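Local coordinates for protein profilin-2 (Mus musculus, PDB 2V8F) that binds actin and proline-rich ligands such as the FH1 domain of the formin mDia1, and so probably helps couple actin supply to filament assembly, at residues 97-101 against 113-119; 84-88 against 100-105; 39-43 against 65-69. All coordinates share one frame; numbering follows the deposited sequence. Where two conformers were deposited one is given.

Contact 1. Residues 97-101 against 113-119; sequences PTYNV and VMGKEGV
Asn100 holds the facing segment twice, once through its backbone and once through its side chain. The backbone oxygen Asn100 O takes the N-H of Gly115 N at 2.8 Å, and the same oxygen is approached by the CA-H of Met114. Farther out, Asn100 ND2 donates to Val119 O at 2.8 Å, with the acceptor close to the plane of the amide. With CG anti to the carbonyl carbon (chi1 -61°), the amide reaches across to Val119, while its OD1 is held by Arg89 NE, which fixes the amide's orientation. One water joins the two segments as well, accepting from Asn100 N at 2.9 Å and donating to both Lys116 O and Val119 O, so that Val119 O collects two donors. This is the open end of the beta hairpin formed by strands 100-105 and 109-114. Val101 and Met114 make an antiparallel non-hydrogen-bonded pair there, after which the chain enters a type II turn from Lys116 to Val119, with Gly118 at its positive-phi position. Beyond the polar network, Tyr99 CB rests on Met114 CG at 3.7 Å. Its ring meets the turn edgewise, with Glu117 N in the ring plane and 3.5 Å from Tyr99 CE1. Met114 SD sits 5.0 Å from the Tyr99 ring centroid, 43° off the normal, an oblique Met-aromatic contact. Outermost, the extended chain of Glu117 crosses the Pro97 ring at about a right angle.

Contact 2. Residues 84-88 against 100-105; sequences CTMDI and NVAVGR. With SO4 (sulfate ion), chain D.
Two neighbouring strands of the profilin sheet form a hairpin here, with Met86 facing Val103 and Ile88 facing Val101 as its hydrogen-bonded pairs. Each pair exchanges two backbone bonds, among them Ile88 N to Val101 O and the return bond from Val101 N to Ile88 O, both 2.8 Å. Cys84 O extends the ladder by accepting Arg105 N. On the face bearing Met86, Ile88, Val101 and Val103, the side chains of Ile88 and Val101 run side by side, CB to CB 3.9 Å. The extended end of Ile88 (chi2 164°) slants back toward Val103, bringing CD1 to 3.7 Å from Val103 CG2. Phe40 packs against Val101 on this face, and Phe112 of the next strand, 109-114, lies beside Val103. The other face, with Thr85, Asp87 and Ala102, lies under helix 121-137, where Asp87 OD1 accepts from Asn125 while OD2 forms a salt bridge with Arg75. At the hairpin's far end, Arg105 bends at chi3, bringing NH2 within 3.8 Å of Cys84 SG. Arg105 NE is held by Leu78 O, and NH1, which also bonds Tyr25 OH, donates almost straight to sulfate O4 at 3.1 Å; the ion is probably from the crystallisation liquor.

Contact 3. Residues 39-43 against 65-69; sequences VFQSI and TLGAK
Val39 sets its CG1 anti to the carbonyl carbon (chi1 -60°), which directs that methyl at the base of Lys69, where Val39 CG1 and Lys69 CB stand 4.1 Å apart. The backbone itself carries Val39 CB to 3.7 Å from Leu66 O. Ile43 turns its CG1 beside its own backbone N (chi1 -75°), and its side chain runs alongside that of Leu66, pointing the same way, with Ile43 CG1 4.2 Å from Leu66 CD2. The other Leu66 methyl, CD1, comes obliquely to the Phe40 ring, 4.2 Å from Phe40 CE1. Beside these apolar contacts lies Gly67, whose backbone is pressed into the bend of 39-43. Gly67 CA is 3.3 Å from Val39 O and 3.5 Å from Ser42 O, and the second of these CA-H contacts is the straighter, 165° at the hydrogen. Val39 O is also the acceptor for Ser42 N at 3.0 Å, so the oxygen that steadies the short 3-10 bend also meets the glycine across the contact. Carboxylates hold the backbone of both segments. Glu47 receives Gly67 N and Ala68 N, whereas Glu19 receives Val39 N and Phe40 N. Lys69 leads its ammonium away to a salt bridge with Glu96. Leu66, Phe40 and Ile43 all reach inward to residues of strand 109-114, notably Phe112 and Met114. Residues 66-69 form a type I' turn, closed by Lys69 N to Leu66 O at 2.9 Å and by the reciprocal bond, with both central residues at positive phi: the tight two-residue beta hairpin that joins strands 64-66 and 69-77, here packed against the loop following strand 31-34.

From the N terminus, contact 3 closes first: it brings the loop after strand 31-34 back to the turn beyond strand 64-66, enclosing helices 45-52 and 58-62. It is complete before the others begin. Contact 2 opens at residue 84 and closes on strand 100-105, and contact 1 starts on that stretch and closes at 113-119. The last two neither nest nor cross but follow end to end, sharing Asn100 and Val101 and stitching three successive strands, 85-90, 100-105 and 109-114, into one meander. Contact 3 lies over one face of this meander: Phe40 packs on Met114 and on Val101, and Leu66 touches Val101, tying the edge hairpin and the 39-43 loop to the middle of the sheet.

Contact 1. Residues 97-101 against 113-119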
ATOM      1  N   PRO A  97       7.912  18.693  11.478  1.00 45.62           N
ATOM      2  CA  PRO A  97       8.513  17.465  11.984  1.00 41.13           C
ATOM      3  C   PRO A  97       9.592  16.919  11.074  1.00 35.70           C
ATOM      4  O   PRO A  97       9.646  17.256   9.941  1.00 36.51           O
ATOM      5  CB  PRO A  97       7.343  16.519  12.027  1.00 42.65           C
ATOM      6  CG  PRO A  97       6.455  17.025  11.052  1.00 44.12           C
ATOM      7  CD  PRO A  97       6.666  18.434  10.785  1.00 45.17           C
ATOM      8  N   THR A  98      10.447  16.114  11.659  1.00 30.77           N
ATOM      9  CA  THR A  98      11.424  15.306  10.960  1.00 26.20           C
ATOM     10  C   THR A  98      10.856  13.892  10.805  1.00 23.59           C
ATOM     11  O   THR A  98       9.996  13.533  11.613  1.00 25.59           O
ATOM     12  CB  THR A  98      12.803  15.223  11.658  1.00 28.44           C
ATOM     13  OG1 THR A  98      12.691  14.639  12.949  1.00 28.87           O
ATOM     14  CG2 THR A  98      13.389  16.616  11.802  1.00 30.29           C
ATOM     15  N   TYR A  99      11.341  13.195   9.781  1.00 20.97           N
ATOM     16  CA  TYR A  99      10.945  11.834   9.544  1.00 19.26           C
ATOM     17  C   TYR A  99      12.204  10.989   9.373  1.00 17.53           C
ATOM     18  O   TYR A  99      13.140  11.442   8.736  1.00 18.16           O
ATOM     19  CB  TYR A  99      10.084  11.656   8.289  1.00 18.60           C
ATOM     20  CG  TYR A  99       8.905  12.608   8.398  1.00 21.85           C
ATOM     21  CD1 TYR A  99       7.838  12.291   9.220  1.00 25.63           C
ATOM     22  CD2 TYR A  99       8.867  13.804   7.707  1.00 22.43           C
ATOM     23  CE1 TYR A  99       6.751  13.139   9.345  1.00 26.79           C
ATOM     24  CE2 TYR A  99       7.775  14.635   7.845  1.00 23.27           C
ATOM     25  CZ  TYR A  99       6.711  14.326   8.655  1.00 24.22           C
ATOM     26  OH  TYR A  99       5.631  15.173   8.765  1.00 28.03           O
ATOM     27  N   ASN A 100      12.154   9.808   9.968  1.00 15.30           N
ATOM     28  CA  ASN A 100      13.267   8.874   9.850  1.00 14.61           C
ATOM     29  C   ASN A 100      13.105   8.065   8.566  1.00 15.15           C
ATOM     30  O   ASN A 100      12.017   7.679   8.129  1.00 15.97           O
ATOM     31  CB  ASN A 100      13.313   7.985  11.083  1.00 15.98           C
ATOM     32  CG  ASN A 100      13.525   8.783  12.328  1.00 16.26           C
ATOM     33  OD1 ASN A 100      14.487   9.592  12.387  1.00 19.16           O
ATOM     34  ND2 ASN A 100      12.662   8.579  13.330  1.00 18.66           N
ATOM     35  N   VAL A 101      14.264   7.792   7.954  1.00 15.40           N
ATOM     36  CA  VAL A 101      14.381   7.023   6.737  1.00 13.90           C
ATOM     37  C   VAL A 101      15.375   5.886   6.946  1.00 13.26           C
ATOM     38  O   VAL A 101      16.435   6.122   7.515  1.00 14.35           O
ATOM     39  CB  VAL A 101      14.835   7.960   5.605  1.00 13.34           C
ATOM     40  CG1 VAL A 101      15.274   7.156   4.358  1.00 12.77           C
ATOM     41  CG2 VAL A 101      13.774   8.954   5.235  1.00 14.82           C
ATOM     42  N   VAL A 113      12.468   3.226   3.109  1.00 10.58           N
ATOM     43  CA  VAL A 113      11.247   3.435   3.881  1.00 11.13           C
ATOM     44  C   VAL A 113      11.371   4.752   4.622  1.00 12.99           C
ATOM     45  O   VAL A 113      12.431   5.097   5.129  1.00 13.47           O
ATOM     46  CB  VAL A 113      10.937   2.243   4.825  1.00 14.13           C
ATOM     47  CG1 VAL A 113      10.677   0.949   4.061  1.00 15.80           C
ATOM     48  CG2 VAL A 113      12.072   2.070   5.807  1.00 15.60           C
ATOM     49  N   MET A 114      10.272   5.476   4.763  1.00 12.04           N
ATOM     50  CA  MET A 114      10.135   6.641   5.599  1.00 11.98           C
ATOM     51  C   MET A 114       9.041   6.428   6.630  1.00 14.63           C
ATOM     52  O   MET A 114       7.924   6.093   6.275  1.00 15.26           O
ATOM     53  CB  MET A 114       9.823   7.882   4.744  1.00 13.70           C
ATOM     54  CG  MET A 114       9.752   9.138   5.602  1.00 15.67           C
ATOM     55  SD  MET A 114       9.215  10.578   4.690  1.00 18.26           S
ATOM     56  CE  MET A 114      10.458  10.776   3.439  1.00 21.37           C
ATOM     57  N   GLY A 115       9.399   6.644   7.909  1.00 15.09           N
ATOM     58  CA  GLY A 115       8.322   6.477   8.913  1.00 14.86           C
ATOM     59  C   GLY A 115       7.408   7.680   8.890  1.00 16.68           C
ATOM     60  O   GLY A 115       7.734   8.799   8.526  1.00 17.82           O
ATOM     61  N   LYS A 116       6.205   7.420   9.396  1.00 16.55           N
ATOM     62  CA  LYS A 116       5.303   8.512   9.762  1.00 17.18           C
ATOM     63  C   LYS A 116       5.896   9.343  10.895  1.00 18.31           C
ATOM     64  O   LYS A 116       6.890   8.992  11.551  1.00 20.03           O
ATOM     65  CB  LYS A 116       3.953   7.908  10.151  1.00 17.83           C
ATOM     66  CG  LYS A 116       3.222   7.277   8.957  1.00 18.18           C
ATOM     67  CD  LYS A 116       1.848   6.819   9.332  1.00 21.15           C
ATOM     68  CE  LYS A 116       1.102   6.168   8.213  1.00 21.89           C
ATOM     69  NZ  LYS A 116      -0.202   5.562   8.568  1.00 26.12           N
ATOM     70  N   GLU A 117       5.253  10.482  11.119  1.00 21.06           N
ATOM     71  CA  GLU A 117       5.683  11.322  12.227  1.00 24.82           C
ATOM     72  C   GLU A 117       5.676  10.519  13.524  1.00 22.89           C
ATOM     73  O   GLU A 117       4.712   9.815  13.849  1.00 24.67           O
ATOM     74  CB  GLU A 117       4.751  12.527  12.360  1.00 30.28           C
ATOM     75  CG  GLU A 117       5.215  13.599  13.328  1.00 36.85           C
ATOM     76  CD  GLU A 117       4.267  14.772  13.456  1.00 42.02           C
ATOM     77  OE1 GLU A 117       3.416  14.983  12.565  1.00 43.39           O
ATOM     78  OE2 GLU A 117       4.399  15.492  14.482  1.00 45.02           O
ATOM     79  N   GLY A 118       6.798  10.625  14.225  1.00 24.01           N
ATOM     80  CA  GLY A 118       6.992   9.989  15.521  1.00 24.78           C
ATOM     81  C   GLY A 118       7.426   8.553  15.469  1.00 24.25           C
ATOM     82  O   GLY A 118       7.701   7.918  16.497  1.00 26.73           O
ATOM     83  N   VAL A 119       7.546   7.970  14.295  1.00 20.98           N
ATOM     84  CA  VAL A 119       8.000   6.604  14.171  1.00 19.87           C
ATOM     85  C   VAL A 119       9.519   6.579  14.188  1.00 21.37           C
ATOM     86  O   VAL A 119      10.172   7.264  13.414  1.00 20.24           O
ATOM     87  CB  VAL A 119       7.443   5.979  12.848  1.00 19.56           C
ATOM     88  CG1 VAL A 119       8.108   4.661  12.557  1.00 20.13           C
ATOM     89  CG2 VAL A 119       5.930   5.869  12.952  1.00 19.75           C
TER
HETATM   90  O   HOH W   1      10.030  10.943  13.735  1.00 45.73           O
HETATM   91  O   HOH W   2       9.692   8.909  11.280  1.00 19.85           O

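Contact 2. Residues 84-88 against 100-105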
ATOM      1  N   CYS A  84      24.171  -3.899   5.673  1.00 14.74           N
ATOM      2  CA  CYS A  84      23.840  -3.297   4.400  1.00 14.63           C
ATOM      3  C   CYS A  84      22.693  -2.271   4.514  1.00 14.31           C
ATOM      4  O   CYS A  84      21.862  -2.178   3.620  1.00 14.15           O
ATOM      5  CB  CYS A  84      23.434  -4.357   3.366  1.00 17.40           C
ATOM      6  SG  CYS A  84      24.859  -5.467   3.008  1.00 21.10           S
ATOM      7  N   THR A  85      22.666  -1.505   5.597  1.00 13.53           N
ATOM      8  CA  THR A  85      21.683  -0.482   5.806  1.00 13.56           C
ATOM      9  C   THR A  85      22.358   0.855   6.025  1.00 13.29           C
ATOM     10  O   THR A  85      23.509   0.969   6.440  1.00 14.83           O
ATOM     11  CB  THR A  85      20.709  -0.799   6.984  1.00 14.54           C
ATOM     12  OG1 THR A  85      21.445  -0.748   8.194  1.00 16.58           O
ATOM     13  CG2 THR A  85      19.997  -2.134   6.769  1.00 17.80           C
ATOM     14  N   MET A  86      21.555   1.921   5.829  1.00 14.35           N
ATOM     15  CA  MET A  86      21.874   3.241   6.318  1.00 15.57           C
ATOM     16  C   MET A  86      20.613   3.844   6.938  1.00 15.73           C
ATOM     17  O   MET A  86      19.517   3.599   6.448  1.00 18.19           O
ATOM     18  CB  MET A  86      22.243   4.246   5.238  1.00 23.27           C
ATOM     19  CG  MET A  86      23.542   4.202   4.507  1.00 24.21           C
ATOM     20  SD  MET A  86      23.341   5.341   3.114  1.00 21.64           S
ATOM     21  CE  MET A  86      23.952   6.848   3.743  1.00 24.11           C
ATOM     22  N   ASP A  87      20.829   4.626   7.959  1.00 16.24           N
ATOM     23  CA  ASP A  87      19.790   5.375   8.627  1.00 17.25           C
ATOM     24  C   ASP A  87      19.966   6.852   8.341  1.00 17.52           C
ATOM     25  O   ASP A  87      21.052   7.421   8.456  1.00 17.32           O
ATOM     26  CB  ASP A  87      19.839   5.040  10.111  1.00 18.61           C
ATOM     27  CG  ASP A  87      19.748   3.523  10.304  1.00 19.94           C
ATOM     28  OD1 ASP A  87      18.684   2.964   9.960  1.00 21.37           O
ATOM     29  OD2 ASP A  87      20.737   2.938  10.841  1.00 20.56           O
ATOM     30  N   ILE A  88      18.828   7.452   7.953  1.00 15.98           N
ATOM     31  CA  ILE A  88      18.787   8.836   7.528  1.00 15.40           C
ATOM     32  C   ILE A  88      17.662   9.574   8.250  1.00 13.83           C
ATOM     33  O   ILE A  88      16.728   8.932   8.747  1.00 16.30           O
ATOM     34  CB  ILE A  88      18.591   8.847   5.991  1.00 15.88           C
ATOM     35  CG1 ILE A  88      19.864   8.366   5.280  1.00 17.24           C
ATOM     36  CG2 ILE A  88      18.138  10.164   5.408  1.00 17.49           C
ATOM     37  CD1 ILE A  88      19.715   7.974   3.830  1.00 15.49           C
ATOM     38  N   ASN A 100      12.154   9.808   9.968  1.00 15.30           N
ATOM     39  CA  ASN A 100      13.267   8.874   9.850  1.00 14.61           C
ATOM     40  C   ASN A 100      13.105   8.065   8.566  1.00 15.15           C
ATOM     41  O   ASN A 100      12.017   7.679   8.129  1.00 15.97           O
ATOM     42  CB  ASN A 100      13.313   7.985  11.083  1.00 15.98           C
ATOM     43  CG  ASN A 100      13.525   8.783  12.328  1.00 16.26           C
ATOM     44  OD1 ASN A 100      14.487   9.592  12.387  1.00 19.16           O
ATOM     45  ND2 ASN A 100      12.662   8.579  13.330  1.00 18.66           N
ATOM     46  N   VAL A 101      14.264   7.792   7.954  1.00 15.40           N
ATOM     47  CA  VAL A 101      14.381   7.023   6.737  1.00 13.90           C
ATOM     48  C   VAL A 101      15.375   5.886   6.946  1.00 13.26           C
ATOM     49  O   VAL A 101      16.435   6.122   7.515  1.00 14.35           O
ATOM     50  CB  VAL A 101      14.835   7.960   5.605  1.00 13.34           C
ATOM     51  CG1 VAL A 101      15.274   7.156   4.358  1.00 12.77           C
ATOM     52  CG2 VAL A 101      13.774   8.954   5.235  1.00 14.82           C
ATOM     53  N   ALA A 102      15.069   4.684   6.472  1.00 12.33           N
ATOM     54  CA  ALA A 102      16.031   3.616   6.444  1.00 12.05           C
ATOM     55  C   ALA A 102      16.225   3.168   4.984  1.00 12.27           C
ATOM     56  O   ALA A 102      15.256   3.153   4.199  1.00 12.16           O
ATOM     57  CB  ALA A 102      15.635   2.443   7.301  1.00 13.39           C
ATOM     58  N   VAL A 103      17.430   2.797   4.619  1.00 11.67           N
ATOM     59  CA  VAL A 103      17.797   2.249   3.349  1.00 11.48           C
ATOM     60  C   VAL A 103      18.478   0.902   3.526  1.00 11.21           C
ATOM     61  O   VAL A 103      19.359   0.785   4.354  1.00 13.76           O
ATOM     62  CB  VAL A 103      18.771   3.217   2.627  1.00 12.73           C
ATOM     63  CG1 VAL A 103      18.981   2.726   1.178  1.00 14.97           C
ATOM     64  CG2 VAL A 103      18.361   4.680   2.675  1.00 15.57           C
ATOM     65  N   GLY A 104      18.052  -0.083   2.750  1.00 10.51           N
ATOM     66  CA  GLY A 104      18.638  -1.388   2.705  1.00 11.54           C
ATOM     67  C   GLY A 104      19.233  -1.618   1.318  1.00 10.13           C
ATOM     68  O   GLY A 104      18.534  -1.351   0.327  1.00 11.77           O
ATOM     69  N   ARG A 105      20.445  -2.139   1.196  1.00  9.89           N
ATOM     70  CA  ARG A 105      21.088  -2.357  -0.080  1.00  9.60           C
ATOM     71  C   ARG A 105      21.139  -3.843  -0.405  1.00 10.81           C
ATOM     72  O   ARG A 105      21.824  -4.608   0.305  1.00 12.55           O
ATOM     73  CB  ARG A 105      22.478  -1.754  -0.105  1.00 11.30           C
ATOM     74  CG  ARG A 105      23.204  -1.874  -1.407  1.00 10.72           C
ATOM     75  CD  ARG A 105      24.611  -1.244  -1.379  1.00 12.85           C
ATOM     76  NE  ARG A 105      25.425  -2.056  -0.441  1.00 13.79           N
ATOM     77  CZ  ARG A 105      26.052  -3.157  -0.777  1.00 14.92           C
ATOM     78  NH1 ARG A 105      26.024  -3.653  -2.009  1.00 15.85           N
ATOM     79  NH2 ARG A 105      26.745  -3.817   0.159  1.00 18.19           N
TER
HETATM   80  S   SO4 D1140      27.006  -7.088  -3.265  1.00 49.70           S
HETATM   81  O1  SO4 D1140      25.936  -7.647  -2.442  1.00 49.74           O
HETATM   82  O2  SO4 D1140      27.880  -8.165  -3.721  1.00 50.58           O
HETATM   83  O3  SO4 D1140      26.427  -6.409  -4.420  1.00 49.57           O
HETATM   84  O4  SO4 D1140      27.780  -6.134  -2.476  1.00 49.69           O

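Contact 3. Residues 39-43 against 65-69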
ATOM      1  N   VAL A  39       8.542  12.136  -1.428  1.00 18.64           N
ATOM      2  CA  VAL A  39       9.832  12.577  -1.956  1.00 18.71           C
ATOM      3  C   VAL A  39      10.562  11.443  -2.665  1.00 15.07           C
ATOM      4  O   VAL A  39      11.339  11.723  -3.568  1.00 15.83           O
ATOM      5  CB  VAL A  39      10.793  13.199  -0.909  1.00 22.53           C
ATOM      6  CG1 VAL A  39      10.074  14.405  -0.328  1.00 25.12           C
ATOM      7  CG2 VAL A  39      11.212  12.183   0.123  1.00 23.50           C
ATOM      8  N   PHE A  40      10.274  10.212  -2.294  1.00 13.43           N
ATOM      9  CA  PHE A  40      11.014   9.100  -2.878  1.00 12.47           C
ATOM     10  C   PHE A  40      10.790   8.962  -4.388  1.00 12.63           C
ATOM     11  O   PHE A  40      11.673   8.566  -5.123  1.00 13.36           O
ATOM     12  CB  PHE A  40      10.695   7.782  -2.207  1.00 14.29           C
ATOM     13  CG  PHE A  40      11.197   7.606  -0.778  1.00 12.25           C
ATOM     14  CD1 PHE A  40      12.204   8.336  -0.211  1.00 14.53           C
ATOM     15  CD2 PHE A  40      10.605   6.631  -0.008  1.00 13.07           C
ATOM     16  CE1 PHE A  40      12.621   8.134   1.102  1.00 12.00           C
ATOM     17  CE2 PHE A  40      11.002   6.378   1.304  1.00 11.26           C
ATOM     18  CZ  PHE A  40      12.002   7.140   1.833  1.00 13.18           C
ATOM     19  N   GLN A  41       9.590   9.312  -4.814  1.00 14.30           N
ATOM     20  CA  GLN A  41       9.307   9.184  -6.233  1.00 16.16           C
ATOM     21  C   GLN A  41      10.182  10.097  -7.057  1.00 12.39           C
ATOM     22  O   GLN A  41      10.318   9.841  -8.274  1.00 12.44           O
ATOM     23  CB  GLN A  41       7.827   9.571  -6.388  0.60 20.10           C
ATOM     24  CG  GLN A  41       7.393   9.294  -7.795  0.60 22.46           C
ATOM     25  CD  GLN A  41       5.982   9.614  -8.196  0.60 25.99           C
ATOM     26  OE1 GLN A  41       5.340  10.529  -7.683  0.60 22.88           O
ATOM     27  NE2 GLN A  41       5.493   8.821  -9.152  0.60 29.30           N
ATOM     28  N   SER A  42      10.754  11.172  -6.493  1.00 12.25           N
ATOM     29  CA  SER A  42      11.638  12.054  -7.236  1.00 11.42           C
ATOM     30  C   SER A  42      13.111  11.875  -6.884  1.00 12.06           C
ATOM     31  O   SER A  42      13.898  12.745  -7.260  1.00 12.26           O
ATOM     32  CB  SER A  42      11.257  13.525  -7.011  0.78 13.84           C
ATOM     33  OG  SER A  42      10.053  13.746  -7.717  0.78 12.46           O
ATOM     34  N   ILE A  43      13.492  10.753  -6.296  1.00 11.66           N
ATOM     35  CA  ILE A  43      14.927  10.499  -6.152  1.00 11.73           C
ATOM     36  C   ILE A  43      15.563  10.483  -7.532  1.00 11.45           C
ATOM     37  O   ILE A  43      15.016   9.948  -8.495  1.00 11.67           O
ATOM     38  CB  ILE A  43      15.154   9.159  -5.437  1.00 12.52           C
ATOM     39  CG1 ILE A  43      14.852   9.299  -3.935  1.00 12.70           C
ATOM     40  CG2 ILE A  43      16.539   8.519  -5.695  1.00 13.82           C
ATOM     41  CD1 ILE A  43      14.678   7.967  -3.211  1.00 13.07           C
ATOM     42  N   THR A  65      20.481  14.740  -0.270  1.00 16.31           N
ATOM     43  CA  THR A  65      19.041  14.961  -0.523  1.00 15.33           C
ATOM     44  C   THR A  65      18.402  13.695  -1.068  1.00 13.36           C
ATOM     45  O   THR A  65      19.064  12.852  -1.675  1.00 13.86           O
ATOM     46  CB  THR A  65      18.765  16.122  -1.491  1.00 18.93           C
ATOM     47  OG1 THR A  65      19.461  15.825  -2.730  1.00 17.87           O
ATOM     48  CG2 THR A  65      19.217  17.464  -0.946  1.00 19.56           C
ATOM     49  N   LEU A  66      17.100  13.560  -0.864  1.00 14.25           N
ATOM     50  CA  LEU A  66      16.276  12.517  -1.452  1.00 13.78           C
ATOM     51  C   LEU A  66      15.104  13.276  -2.041  1.00 13.84           C
ATOM     52  O   LEU A  66      14.354  13.941  -1.329  1.00 15.94           O
ATOM     53  CB  LEU A  66      15.842  11.516  -0.397  1.00 14.78           C
ATOM     54  CG  LEU A  66      16.982  10.672   0.201  1.00 15.26           C
ATOM     55  CD1 LEU A  66      16.487   9.802   1.325  1.00 16.51           C
ATOM     56  CD2 LEU A  66      17.666   9.845  -0.880  1.00 14.92           C
ATOM     57  N   GLY A  67      14.922  13.171  -3.354  1.00 14.19           N
ATOM     58  CA  GLY A  67      13.825  13.891  -3.969  1.00 14.25           C
ATOM     59  C   GLY A  67      13.976  15.373  -3.688  1.00 15.86           C
ATOM     60  O   GLY A  67      12.968  16.047  -3.556  1.00 17.34           O
ATOM     61  N   ALA A  68      15.192  15.890  -3.627  1.00 16.00           N
ATOM     62  CA  ALA A  68      15.560  17.269  -3.355  1.00 18.77           C
ATOM     63  C   ALA A  68      15.279  17.708  -1.908  1.00 19.30           C
ATOM     64  O   ALA A  68      15.527  18.867  -1.556  1.00 23.34           O
ATOM     65  CB  ALA A  68      14.894  18.231  -4.354  1.00 20.51           C
ATOM     66  N   LYS A  69      14.779  16.761  -1.114  1.00 18.89           N
ATOM     67  CA  LYS A  69      14.583  17.080   0.305  1.00 17.78           C
ATOM     68  C   LYS A  69      15.896  16.922   1.077  1.00 18.73           C
ATOM     69  O   LYS A  69      16.502  15.844   0.994  1.00 17.12           O
ATOM     70  CB  LYS A  69      13.518  16.161   0.886  1.00 19.78           C
ATOM     71  CG  LYS A  69      13.204  16.337   2.357  1.00 23.36           C
ATOM     72  CD  LYS A  69      12.823  17.744   2.739  1.00 29.96           C
ATOM     73  CE  LYS A  69      13.052  17.921   4.249  1.00 32.45           C
ATOM     74  NZ  LYS A  69      12.398  19.167   4.741  1.00 33.57           N
TER